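Local atomic coordinates of eukaryotic translation initiation factor 4 gamma 2 (Homo sapiens, PDB entry 4IUL), a protein that probably takes part in the initiation of translation and carries a MIF4G domain that interacts with the helicase eIF4A. Residues L33-F38 and L76-L80; V50-L56 and A88-D92; L82-E86 and Q104-R109. All coordinates share one frame; numbering follows the deposited sequence.

Interaction 1. Residues L33-F38 and L76-L80; sequences LTPEKF and LYAQL
L33 and F38 both hold CG anti to the backbone N (chi1 -177° and -171°), which sends L33 from the loop and F38 from the first turn of helix 38-48 onto helix 74-87. The L33 side chain runs antiparallel alongside L76 and Y77. L33 CD2 comes within 3.3 Å of Y77 CE1, and L33 CG lies 4.1 Å from L76 CD2. L76 also crosses P35 at about a right angle, with L76 CD1 3.6 Å from P35 CG. This is an all-helical domain built of HEAT repeats, and here the loop between helices 13-31 and 38-48 rests on helix 74-87. The F38 ring lies against backbone and CB atoms of L76, Q79 and L80. F38 CE1 lies 3.5 Å from L76 O, and F38 CZ is 3.9 Å from Q79 CB. The amide N of L80 sits at the ring edge, in plane. With an alanine here the ring is gone, and a gap would probably open beside L76 O, Q79 CB and L80 N. A water joins the other end of the contact, accepting from Y77 OH at 2.6 Å and donating to L33 O at 3.0 Å. Y77 also touches F158 of helix 141-163.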
loop_
_atom_site.group_PDB
_atom_site.type_symbol
_atom_site.label_atom_id
_atom_site.label_comp_id
_atom_site.label_asym_id
_atom_site.label_seq_id
_atom_site.Cartn_x
_atom_site.Cartn_y
_atom_site.Cartn_z
ATOM N N LEU A 33 -12.119 14.563 -0.033
ATOM C CA LEU A 33 -10.806 14.738 -0.659
ATOM C C LEU A 33 -10.841 14.384 -2.143
ATOM O O LEU A 33 -11.228 13.277 -2.527
ATOM C CB LEU A 33 -9.757 13.871 0.040
ATOM C CG LEU A 33 -8.318 13.996 -0.472
ATOM C CD1 LEU A 33 -7.787 15.393 -0.183
ATOM C CD2 LEU A 33 -7.442 12.947 0.199
ATOM N N THR A 34 -10.426 15.335 -2.974
ATOM C CA THR A 34 -10.408 15.139 -4.418
ATOM C C THR A 34 -9.167 15.777 -5.035
ATOM O O THR A 34 -8.605 16.720 -4.469
ATOM C CB THR A 34 -11.661 15.762 -5.066
ATOM O OG1 THR A 34 -11.620 15.561 -6.482
ATOM C CG2 THR A 34 -11.723 17.243 -4.782
ATOM N N PRO A 35 -8.718 15.265 -6.199
ATOM C CA PRO A 35 -7.534 15.815 -6.866
ATOM C C PRO A 35 -7.645 17.330 -6.989
ATOM O O PRO A 35 -6.653 18.045 -6.873
ATOM C CB PRO A 35 -7.555 15.129 -8.227
ATOM C CG PRO A 35 -8.164 13.801 -7.925
ATOM C CD PRO A 35 -9.288 14.148 -6.976
ATOM N N GLU A 36 -8.866 17.809 -7.211
ATOM C CA GLU A 36 -9.119 19.237 -7.363
ATOM C C GLU A 36 -9.119 19.998 -6.039
ATOM O O GLU A 36 -8.745 21.171 -5.997
ATOM C CB GLU A 36 -10.452 19.463 -8.084
ATOM C CG GLU A 36 -10.784 20.932 -8.323
ATOM C CD GLU A 36 -12.068 21.127 -9.113
ATOM O OE1 GLU A 36 -13.136 20.681 -8.637
ATOM O OE2 GLU A 36 -12.007 21.728 -10.210
ATOM N N LYS A 37 -9.538 19.338 -4.962
ATOM C CA LYS A 37 -9.568 19.981 -3.651
ATOM C C LYS A 37 -8.334 19.666 -2.809
ATOM O O LYS A 37 -8.115 20.289 -1.765
ATOM C CB LYS A 37 -10.806 19.551 -2.863
ATOM C CG LYS A 37 -12.132 20.122 -3.338
ATOM C CD LYS A 37 -13.230 19.716 -2.362
ATOM C CE LYS A 37 -14.587 20.270 -2.743
ATOM N NZ LYS A 37 -15.608 19.901 -1.716
ATOM N N PHE A 38 -7.531 18.707 -3.261
ATOM C CA PHE A 38 -6.347 18.293 -2.515
ATOM C C PHE A 38 -5.605 19.430 -1.833
ATOM O O PHE A 38 -5.581 19.528 -0.606
ATOM C CB PHE A 38 -5.356 17.550 -3.415
ATOM C CG PHE A 38 -4.217 16.922 -2.657
ATOM C CD1 PHE A 38 -4.359 15.666 -2.076
ATOM C CD2 PHE A 38 -3.019 17.607 -2.479
ATOM C CE1 PHE A 38 -3.322 15.100 -1.325
ATOM C CE2 PHE A 38 -1.979 17.051 -1.731
ATOM C CZ PHE A 38 -2.134 15.794 -1.153
ATOM N N LEU A 76 -3.542 9.597 -4.298
ATOM C CA LEU A 76 -3.892 10.814 -3.578
ATOM C C LEU A 76 -3.557 10.728 -2.098
ATOM O O LEU A 76 -2.967 11.653 -1.534
ATOM C CB LEU A 76 -5.388 11.110 -3.711
ATOM C CG LEU A 76 -5.819 12.273 -4.603
ATOM C CD1 LEU A 76 -5.746 11.867 -6.080
ATOM C CD2 LEU A 76 -7.239 12.678 -4.225
ATOM N N TYR A 77 -3.950 9.625 -1.460
ATOM C CA TYR A 77 -3.693 9.455 -0.034
ATOM C C TYR A 77 -2.200 9.307 0.250
ATOM O O TYR A 77 -1.712 9.759 1.287
ATOM C CB TYR A 77 -4.472 8.252 0.512
ATOM C CG TYR A 77 -5.968 8.374 0.298
ATOM C CD1 TYR A 77 -6.659 9.517 0.704
ATOM C CD2 TYR A 77 -6.682 7.371 -0.360
ATOM C CE1 TYR A 77 -8.026 9.662 0.446
ATOM C CE2 TYR A 77 -8.042 7.507 -0.623
ATOM C CZ TYR A 77 -8.707 8.654 -0.221
ATOM O OH TYR A 77 -10.041 8.806 -0.517
ATOM N N ALA A 78 -1.476 8.692 -0.682
ATOM C CA ALA A 78 -0.036 8.511 -0.520
ATOM C C ALA A 78 0.657 9.873 -0.489
ATOM O O ALA A 78 1.619 10.073 0.252
ATOM C CB ALA A 78 0.528 7.659 -1.660
ATOM N N GLN A 79 0.154 10.807 -1.291
ATOM C CA GLN A 79 0.722 12.147 -1.351
ATOM C C GLN A 79 0.416 12.884 -0.046
ATOM O O GLN A 79 1.219 13.682 0.438
ATOM C CB GLN A 79 0.137 12.913 -2.539
ATOM C CG GLN A 79 0.963 14.117 -2.978
ATOM C CD GLN A 79 2.362 13.739 -3.457
ATOM O OE1 GLN A 79 2.532 12.850 -4.293
ATOM N NE2 GLN A 79 3.369 14.423 -2.931
ATOM N N LEU A 80 -0.751 12.607 0.523
ATOM C CA LEU A 80 -1.137 13.236 1.782
ATOM C C LEU A 80 -0.184 12.771 2.896
ATOM O O LEU A 80 0.234 13.560 3.750
ATOM C CB LEU A 80 -2.579 12.869 2.123
ATOM C CG LEU A 80 -3.214 13.543 3.336
ATOM C CD1 LEU A 80 -3.260 15.057 3.144
ATOM C CD2 LEU A 80 -4.623 12.982 3.515
HETATM O O HOH W 1 -11.571 10.877 -0.685
#

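Interaction 2. Residues V50-L56 and A88-D92; sequences VESKLIL and APNFD. With SO4 (sulfate ion), chain D.
F91 lays its ring across the backbone of E51, S52 and K53. Its CZ is 3.3 Å from S52 CA and 3.4 Å from E51 O. The backbone N of K53 stands over one ring face, displaced toward the rim. At the ring edge L56 brings CD1 to 3.9 Å from F91 CD2, and V50 O also lies near the ring plane. F91 has CG anti to its carbonyl carbon (chi1 -68°), and this brings the ring against the start of helix 53-69, where S52 is the N-cap residue. A smaller apolar patch adjoins it: V50 CG1 meets A88 CB at 3.9 Å, and P89 CD packs on V50 CB.

On the polar side one water bridges the segments, and a sulfate binds K53. The K53 chain bends at chi3 (73°), and K53 NZ bonds two oxygens of the sulfate, O4 at 3.1 Å and O2 at 3.2 Å. The sulfate probably comes from the crystallisation liquor and is also held by K57 and R110. The water accepts from K53 NZ and donates to D92 OD1, and it lies 2.7 Å from D92 OD1. N90 OD1 takes the D92 N-H in an Asx turn.

Residues 88-92 leave helix 74-87 and run past the start of helix 53-69. L56 reaches on to T107 and F108 of helix 107-127, while I55 touches I22 of helix 13-31.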
loop_
_atom_site.group_PDB
_atom_site.type_symbol
_atom_site.label_atom_id
_atom_site.label_comp_id
_atom_site.label_asym_id
_atom_site.label_seq_id
_atom_site.Cartn_x
_atom_site.Cartn_y
_atom_site.Cartn_z
ATOM N N VAL A 50 -1.360 17.608 13.462
ATOM C CA VAL A 50 0.038 17.331 13.792
ATOM C C VAL A 50 0.396 17.796 15.197
ATOM O O VAL A 50 1.556 17.780 15.596
ATOM C CB VAL A 50 1.003 18.008 12.788
ATOM C CG1 VAL A 50 0.726 17.514 11.388
ATOM C CG2 VAL A 50 0.853 19.518 12.856
ATOM N N GLU A 51 -0.619 18.197 15.944
ATOM C CA GLU A 51 -0.455 18.692 17.305
ATOM C C GLU A 51 0.412 17.849 18.250
ATOM O O GLU A 51 1.228 18.393 18.977
ATOM C CB GLU A 51 -1.839 18.877 17.922
ATOM C CG GLU A 51 -1.841 19.529 19.284
ATOM C CD GLU A 51 -3.206 19.467 19.942
ATOM O OE1 GLU A 51 -4.202 19.872 19.305
ATOM O OE2 GLU A 51 -3.278 19.011 21.098
ATOM N N SER A 52 0.226 16.529 18.254
ATOM C CA SER A 52 0.990 15.648 19.154
ATOM C C SER A 52 1.020 14.190 18.696
ATOM O O SER A 52 0.436 13.837 17.674
ATOM C CB SER A 52 0.393 15.696 20.563
ATOM O OG SER A 52 -0.883 15.079 20.585
ATOM N N LYS A 53 1.685 13.340 19.471
ATOM C CA LYS A 53 1.771 11.929 19.126
ATOM C C LYS A 53 0.383 11.291 19.050
ATOM O O LYS A 53 0.058 10.591 18.087
ATOM C CB LYS A 53 2.642 11.169 20.147
ATOM C CG LYS A 53 2.775 9.671 19.838
ATOM C CD LYS A 53 4.023 9.022 20.461
ATOM C CE LYS A 53 3.902 8.853 21.969
ATOM N NZ LYS A 53 4.982 7.987 22.535
ATOM N N LEU A 54 -0.424 11.538 20.074
ATOM C CA LEU A 54 -1.776 10.993 20.158
ATOM C C LEU A 54 -2.621 11.348 18.933
ATOM O O LEU A 54 -3.294 10.492 18.365
ATOM C CB LEU A 54 -2.451 11.495 21.438
ATOM C CG LEU A 54 -3.869 10.991 21.719
ATOM C CD1 LEU A 54 -4.109 10.965 23.231
ATOM C CD2 LEU A 54 -4.893 11.877 20.997
ATOM N N ILE A 55 -2.579 12.608 18.523
ATOM C CA ILE A 55 -3.339 13.042 17.364
ATOM C C ILE A 55 -2.787 12.397 16.092
ATOM O O ILE A 55 -3.559 12.039 15.194
ATOM C CB ILE A 55 -3.331 14.586 17.256
ATOM C CG1 ILE A 55 -4.223 15.168 18.357
ATOM C CG2 ILE A 55 -3.825 15.032 15.903
ATOM C CD1 ILE A 55 -4.182 16.668 18.461
ATOM N N LEU A 56 -1.464 12.237 16.014
ATOM C CA LEU A 56 -0.859 11.598 14.839
ATOM C C LEU A 56 -1.356 10.151 14.681
ATOM O O LEU A 56 -1.671 9.711 13.565
ATOM C CB LEU A 56 0.674 11.602 14.938
ATOM C CG LEU A 56 1.419 12.934 14.807
ATOM C CD1 LEU A 56 2.930 12.693 14.919
ATOM C CD2 LEU A 56 1.080 13.581 13.468
ATOM N N ALA A 88 5.155 17.274 9.872
ATOM C CA ALA A 88 4.825 16.974 11.263
ATOM C C ALA A 88 6.061 16.946 12.164
ATOM O O ALA A 88 7.071 16.341 11.823
ATOM C CB ALA A 88 4.098 15.641 11.350
ATOM N N PRO A 89 5.993 17.610 13.329
ATOM C CA PRO A 89 7.120 17.640 14.270
ATOM C C PRO A 89 7.404 16.281 14.915
ATOM O O PRO A 89 6.493 15.481 15.115
ATOM C CB PRO A 89 6.692 18.696 15.295
ATOM C CG PRO A 89 5.190 18.657 15.226
ATOM C CD PRO A 89 4.933 18.544 13.751
ATOM N N ASN A 90 8.670 16.034 15.239
ATOM C CA ASN A 90 9.079 14.780 15.853
ATOM C C ASN A 90 8.742 14.785 17.344
ATOM O O ASN A 90 8.864 15.813 18.011
ATOM C CB ASN A 90 10.590 14.571 15.673
ATOM C CG ASN A 90 10.993 13.099 15.716
ATOM O OD1 ASN A 90 10.448 12.313 16.488
ATOM N ND2 ASN A 90 11.964 12.730 14.888
ATOM N N PHE A 91 8.326 13.632 17.860
ATOM C CA PHE A 91 7.974 13.498 19.271
ATOM C C PHE A 91 8.730 12.365 19.964
ATOM O O PHE A 91 8.408 12.011 21.097
ATOM C CB PHE A 91 6.469 13.248 19.424
ATOM C CG PHE A 91 5.615 14.424 19.041
ATOM C CD1 PHE A 91 5.603 15.576 19.823
ATOM C CD2 PHE A 91 4.838 14.387 17.889
ATOM C CE1 PHE A 91 4.830 16.674 19.461
ATOM C CE2 PHE A 91 4.062 15.478 17.517
ATOM C CZ PHE A 91 4.057 16.626 18.305
ATOM N N ASP A 92 9.728 11.791 19.300
ATOM C CA ASP A 92 10.478 10.698 19.913
ATOM C C ASP A 92 11.742 11.186 20.626
ATOM O O ASP A 92 12.766 11.450 19.991
ATOM C CB ASP A 92 10.864 9.646 18.864
ATOM C CG ASP A 92 9.659 9.048 18.149
ATOM O OD1 ASP A 92 8.538 9.085 18.697
ATOM O OD2 ASP A 92 9.845 8.518 17.033
HETATM S S SO4 D . 4.335 4.613 20.997
HETATM O O1 SO4 D . 4.833 3.405 21.680
HETATM O O2 SO4 D . 5.468 5.491 20.656
HETATM O O3 SO4 D . 3.630 4.217 19.767
HETATM O O4 SO4 D . 3.409 5.336 21.888
HETATM O O HOH W 2 7.788 8.472 21.248
#

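Interaction 3. Residues L82-E86 and Q104-R109; sequences LRLAE and QSTTFR
L84 puts its CB over one face of the F108 ring, a CH-pi contact 3.9 Å from the ring centroid and 18° off the normal. The point of contact is offset toward the rim. Next to it the backbone of A85 closes in, with A85 CA 3.5 Å from F108 CD2. F108 is aimed at helix 74-87 because its CG stands opposite the backbone N (chi1 -174°). This is the tight part, and it is buried. L84 continues onto V59 and I63 of helix 53-69, and F108 onto I60 of the same helix. Helices 53-69, 74-87 and 107-127 thus meet here in the helix-on-helix packing of a HEAT-repeat domain.

The other side is looser and more polar. The guanidinium of R109 lies flat on the methyl of A85, with A85 CB 3.9 Å above the centre of its plane. Q104 holds the group from its edge: OE1 lies in the guanidinium plane and accepts from R109 NE at 3.2 Å, with an N-H...O angle of 161°. A weak second bond comes from NH2 of R109. The carbonyl A85 O faces the loop through a water, which donates to it at 2.6 Å and accepts from T106 OG1 at 2.7 Å. T106 is the N-cap residue of helix 107-127, and its OG1 also takes a weak bond from R109 N. On the exposed side, E86 lies across R109 at a slant. E86 OE2 stays 4.9 Å from R109 NH2, too far for a salt bridge, though the charges may still attract.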
loop_
_atom_site.group_PDB
_atom_site.type_symbol
_atom_site.label_atom_id
_atom_site.label_comp_id
_atom_site.label_asym_id
_atom_site.label_seq_id
_atom_site.Cartn_x
_atom_site.Cartn_y
_atom_site.Cartn_z
ATOM N N LEU A 82 2.903 11.836 2.491
ATOM C CA LEU A 82 4.211 12.446 2.244
ATOM C C LEU A 82 4.319 13.828 2.888
ATOM O O LEU A 82 5.304 14.130 3.556
ATOM C CB LEU A 82 4.474 12.569 0.744
ATOM C CG LEU A 82 5.728 13.362 0.332
ATOM C CD1 LEU A 82 6.990 12.740 0.953
ATOM C CD2 LEU A 82 5.838 13.376 -1.202
ATOM N N ARG A 83 3.306 14.664 2.675
ATOM C CA ARG A 83 3.282 16.015 3.234
ATOM C C ARG A 83 3.371 15.986 4.760
ATOM O O ARG A 83 4.141 16.738 5.365
ATOM C CB ARG A 83 1.996 16.735 2.811
ATOM C CG ARG A 83 1.723 16.690 1.311
ATOM C CD ARG A 83 2.627 17.630 0.507
ATOM N NE ARG A 83 2.188 19.020 0.616
ATOM C CZ ARG A 83 2.517 19.838 1.612
ATOM N NH1 ARG A 83 3.307 19.412 2.593
ATOM N NH2 ARG A 83 2.032 21.075 1.643
ATOM N N LEU A 84 2.580 15.114 5.382
ATOM C CA LEU A 84 2.579 14.992 6.838
ATOM C C LEU A 84 3.924 14.483 7.356
ATOM O O LEU A 84 4.418 14.942 8.389
ATOM C CB LEU A 84 1.453 14.052 7.295
ATOM C CG LEU A 84 0.036 14.591 7.063
ATOM C CD1 LEU A 84 -1.006 13.532 7.400
ATOM C CD2 LEU A 84 -0.168 15.824 7.921
ATOM N N ALA A 85 4.519 13.538 6.632
ATOM C CA ALA A 85 5.806 12.986 7.034
ATOM C C ALA A 85 6.888 14.055 7.066
ATOM O O ALA A 85 7.775 14.035 7.926
ATOM C CB ALA A 85 6.218 11.865 6.082
ATOM N N GLU A 86 6.810 14.991 6.129
ATOM C CA GLU A 86 7.811 16.042 6.042
ATOM C C GLU A 86 7.561 17.219 6.972
ATOM O O GLU A 86 8.511 17.804 7.485
ATOM C CB GLU A 86 7.929 16.547 4.593
ATOM C CG GLU A 86 8.238 15.446 3.574
ATOM C CD GLU A 86 8.515 15.974 2.166
ATOM O OE1 GLU A 86 7.756 16.845 1.684
ATOM O OE2 GLU A 86 9.487 15.506 1.533
ATOM N N GLN A 104 15.792 11.460 7.122
ATOM C CA GLN A 104 14.933 11.848 8.230
ATOM C C GLN A 104 14.136 10.687 8.830
ATOM O O GLN A 104 13.608 9.836 8.118
ATOM C CB GLN A 104 13.970 12.952 7.774
ATOM C CG GLN A 104 13.058 13.490 8.872
ATOM C CD GLN A 104 11.943 14.378 8.330
ATOM O OE1 GLN A 104 11.140 13.950 7.491
ATOM N NE2 GLN A 104 11.885 15.618 8.810
ATOM N N SER A 105 14.059 10.676 10.152
ATOM C CA SER A 105 13.322 9.664 10.884
ATOM C C SER A 105 12.470 10.408 11.905
ATOM O O SER A 105 12.998 11.178 12.711
ATOM C CB SER A 105 14.292 8.719 11.596
ATOM O OG SER A 105 13.592 7.654 12.215
ATOM N N THR A 106 11.156 10.196 11.866
ATOM C CA THR A 106 10.258 10.877 12.794
ATOM C C THR A 106 9.112 10.000 13.293
ATOM O O THR A 106 8.888 8.888 12.807
ATOM C CB THR A 106 9.617 12.122 12.155
ATOM O OG1 THR A 106 8.726 11.710 11.112
ATOM C CG2 THR A 106 10.681 13.044 11.568
ATOM N N THR A 107 8.384 10.538 14.267
ATOM C CA THR A 107 7.246 9.875 14.874
ATOM C C THR A 107 6.263 9.444 13.788
ATOM O O THR A 107 5.911 8.264 13.694
ATOM C CB THR A 107 6.535 10.833 15.870
ATOM O OG1 THR A 107 7.468 11.238 16.880
ATOM C CG2 THR A 107 5.349 10.147 16.539
ATOM N N PHE A 108 5.834 10.397 12.962
ATOM C CA PHE A 108 4.890 10.089 11.904
ATOM C C PHE A 108 5.370 8.923 11.045
ATOM O O PHE A 108 4.656 7.931 10.892
ATOM C CB PHE A 108 4.645 11.290 10.992
ATOM C CG PHE A 108 3.556 11.050 9.979
ATOM C CD1 PHE A 108 2.215 11.148 10.343
ATOM C CD2 PHE A 108 3.866 10.628 8.689
ATOM C CE1 PHE A 108 1.195 10.824 9.436
ATOM C CE2 PHE A 108 2.854 10.299 7.776
ATOM C CZ PHE A 108 1.517 10.395 8.151
ATOM N N ARG A 109 6.580 9.044 10.504
ATOM C CA ARG A 109 7.145 8.005 9.643
ATOM C C ARG A 109 7.156 6.629 10.283
ATOM O O ARG A 109 6.819 5.644 9.633
ATOM C CB ARG A 109 8.569 8.375 9.200
ATOM C CG ARG A 109 8.642 9.512 8.169
ATOM C CD ARG A 109 10.085 9.808 7.788
ATOM N NE ARG A 109 10.226 10.960 6.902
ATOM C CZ ARG A 109 9.972 10.945 5.596
ATOM N NH1 ARG A 109 9.562 9.832 5.008
ATOM N NH2 ARG A 109 10.137 12.046 4.875
HETATM O O HOH W 3 7.447 14.059 10.500
#

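Interactions 1 and 3 use the same helix, 74-87, at successive positions, with centres about 17 Å apart. Interaction 2 takes up the chain where that helix ends. All three are partly buried. Interaction 3 has the most buried residues of the three, with a ring face against a helix. Interaction 1 is largely apolar, with one bridging water. Interaction 2 lies farthest from the centre of the chain, and its ring packs on backbone beside a lysine, an aspartate and a sulfate. Interactions 2 and 3 touch: T107 OG1 is probably hydrogen-bonded to F91 N. Interactions 1 and 2 do not meet, their nearest atoms being about 9 Å apart.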